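Periplasmic binding protein (Thermotoga lettingae TMO, PDB 4RY8) binds 5-methylthioribose between its two lobes and probably delivers this sugar, as a periplasmic solute-binding protein, to a membrane transporter. Local coordinates at residues T62-E65 and N66-Q70. Numbering follows the deposited sequence.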
ATOM      1  N   THR C  62      16.453  23.523 -21.803  1.00 28.68           N
ATOM      2  CA  THR C  62      17.712  23.738 -22.562  1.00 30.02           C
ATOM      3  C   THR C  62      18.724  22.597 -22.379  1.00 31.37           C
ATOM      4  O   THR C  62      19.438  22.233 -23.309  1.00 30.69           O
ATOM      5  CB  THR C  62      18.437  25.066 -22.184  1.00 35.18           C
ATOM      6  OG1 THR C  62      19.220  24.886 -20.993  1.00 34.96           O
ATOM      7  CG2 THR C  62      17.473  26.186 -21.954  1.00 32.16           C
ATOM      8  N   MET C  63      18.808  22.038 -21.178  1.00 30.43           N
ATOM      9  CA  MET C  63      19.720  20.906 -20.960  1.00 33.85           C
ATOM     10  C   MET C  63      19.290  19.690 -21.785  1.00 32.58           C
ATOM     11  O   MET C  63      20.127  18.984 -22.352  1.00 36.81           O
ATOM     12  CB  MET C  63      19.826  20.557 -19.467  1.00 30.95           C
ATOM     13  CG  MET C  63      20.506  21.628 -18.632  1.00 39.57           C
ATOM     14  SD  MET C  63      20.357  21.523 -16.843  1.00 25.97           S
ATOM     15  CE  MET C  63      21.645  22.676 -16.377  1.00 41.00           C
ATOM     16  N   ILE C  64      17.986  19.441 -21.853  1.00 32.06           N
ATOM     17  CA  ILE C  64      17.494  18.269 -22.566  1.00 32.63           C
ATOM     18  C   ILE C  64      17.780  18.469 -24.041  1.00 29.17           C
ATOM     19  O   ILE C  64      18.326  17.612 -24.714  1.00 30.04           O
ATOM     20  CB  ILE C  64      15.990  18.021 -22.295  1.00 32.00           C
ATOM     21  CG1 ILE C  64      15.810  17.498 -20.864  1.00 28.39           C
ATOM     22  CG2 ILE C  64      15.415  17.028 -23.311  1.00 32.21           C
ATOM     23  CD1 ILE C  64      14.402  17.598 -20.342  1.00 29.26           C
ATOM     24  N   GLU C  65      17.430  19.646 -24.517  1.00 31.15           N
ATOM     25  CA  GLU C  65      17.738  20.093 -25.861  1.00 39.42           C
ATOM     26  C   GLU C  65      19.236  19.990 -26.208  1.00 35.66           C
ATOM     27  O   GLU C  65      19.571  19.544 -27.308  1.00 33.40           O
ATOM     28  CB  GLU C  65      17.146  21.503 -26.022  1.00 39.92           C
ATOM     29  CG  GLU C  65      17.767  22.460 -26.998  1.00 44.34           C
ATOM     30  CD  GLU C  65      17.291  23.882 -26.702  1.00110.83           C
ATOM     31  OE1 GLU C  65      18.047  24.831 -26.983  1.00 66.41           O
ATOM     32  OE2 GLU C  65      16.171  24.055 -26.153  1.00 64.56           O
ATOM     33  N   ASN C  66      20.135  20.351 -25.290  1.00 33.08           N
ATOM     34  CA  ASN C  66      21.578  20.199 -25.585  1.00 34.88           C
ATOM     35  C   ASN C  66      21.857  18.732 -25.845  1.00 33.59           C
ATOM     36  O   ASN C  66      22.570  18.403 -26.785  1.00 37.39           O
ATOM     37  CB  ASN C  66      22.484  20.681 -24.430  1.00 40.93           C
ATOM     38  CG  ASN C  66      22.366  22.178 -24.169  1.00 52.39           C
ATOM     39  OD1 ASN C  66      22.750  22.677 -23.104  1.00 42.03           O
ATOM     40  ND2 ASN C  66      21.813  22.899 -25.138  1.00 49.84           N
ATOM     41  N   PHE C  67      21.284  17.847 -25.028  1.00 33.11           N
ATOM     42  CA  PHE C  67      21.556  16.418 -25.207  1.00 35.63           C
ATOM     43  C   PHE C  67      20.932  15.857 -26.490  1.00 36.11           C
ATOM     44  O   PHE C  67      21.502  14.938 -27.113  1.00 32.99           O
ATOM     45  CB  PHE C  67      21.179  15.622 -23.955  1.00 30.52           C
ATOM     46  CG  PHE C  67      22.105  15.877 -22.800  1.00 31.76           C
ATOM     47  CD1 PHE C  67      23.478  15.708 -22.950  1.00 35.04           C
ATOM     48  CD2 PHE C  67      21.623  16.316 -21.578  1.00 36.25           C
ATOM     49  CE1 PHE C  67      24.343  15.949 -21.903  1.00 35.00           C
ATOM     50  CE2 PHE C  67      22.483  16.562 -20.525  1.00 30.19           C
ATOM     51  CZ  PHE C  67      23.842  16.388 -20.693  1.00 36.78           C
ATOM     52  N   ILE C  68      19.789  16.420 -26.901  1.00 32.71           N
ATOM     53  CA  ILE C  68      19.165  16.042 -28.185  1.00 39.68           C
ATOM     54  C   ILE C  68      20.103  16.385 -29.343  1.00 43.70           C
ATOM     55  O   ILE C  68      20.451  15.517 -30.166  1.00 38.19           O
ATOM     56  CB  ILE C  68      17.773  16.688 -28.385  1.00 32.71           C
ATOM     57  CG1 ILE C  68      16.770  16.030 -27.443  1.00 36.87           C
ATOM     58  CG2 ILE C  68      17.299  16.484 -29.812  1.00 34.78           C
ATOM     59  CD1 ILE C  68      15.424  16.720 -27.310  1.00 35.98           C
ATOM     60  N   THR C  69      20.547  17.636 -29.365  1.00 45.08           N
ATOM     61  CA  THR C  69      21.520  18.113 -30.356  1.00 42.72           C
ATOM     62  C   THR C  69      22.764  17.235 -30.412  1.00 40.69           C
ATOM     63  O   THR C  69      23.199  16.853 -31.491  1.00 44.86           O
ATOM     64  CB  THR C  69      21.935  19.546 -30.037  1.00 41.04           C
ATOM     65  OG1 THR C  69      20.760  20.361 -30.046  1.00 42.81           O
ATOM     66  CG2 THR C  69      22.941  20.071 -31.072  1.00 50.27           C
ATOM     67  N   GLN C  70      23.320  16.905 -29.249  1.00 36.79           N
ATOM     68  CA  GLN C  70      24.467  15.982 -29.183  1.00 39.79           C
ATOM     69  C   GLN C  70      24.125  14.541 -29.641  1.00 40.09           C
ATOM     70  O   GLN C  70      25.032  13.699 -29.767  1.00 41.82           O
ATOM     71  CB  GLN C  70      25.032  15.960 -27.758  1.00 37.20           C
ATOM     72  CG  GLN C  70      25.573  17.311 -27.267  1.00 41.48           C
ATOM     73  CD  GLN C  70      25.933  17.280 -25.792  1.00 45.27           C
ATOM     74  OE1 GLN C  70      26.351  16.237 -25.276  1.00 49.41           O
ATOM     75  NE2 GLN C  70      25.756  18.411 -25.094  1.00 43.48           N
TER
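T69 doubles its hold on E65 one turn back in helix 57-69. Its amide N makes an almost straight bond to E65 O (N-H...O 179°), 3.0 Å long. T69 OG1 reaches the same E65 O at 3.1 Å. The two donors arrive from opposite faces of the carbonyl plane. A chi1 of -59° sets OG1 beside T69's own backbone N, which turns the hydroxyl back along the helix to that acceptor.

Three further i to i+4 backbone bonds follow: N66 N to T62 O (2.8 Å), F67 N to M63 O and I68 N to I64 O. The N66 amide group folds back over T62 O, with ND2 3.1 Å away but poorly angled for a hydrogen bond. Beside M63 O passes the F67 ring, whose CD2 comes within 3.2 Å of that oxygen.

Between the two segments, the apolar side-chain contact is that of I64 CG2 with I68 CD1, 4.0 Å apart. I64 also packs on L85 of helix 82-94 and V21 of strand 17-22, while F67 lies against L49 and A19. The helix is thus amphipathic: its buried side packs on strands 17-22 and 47-52 of one lobe's parallel sheet, and the T69 hydroxyl donates its proton to the backbone oxygen of E65.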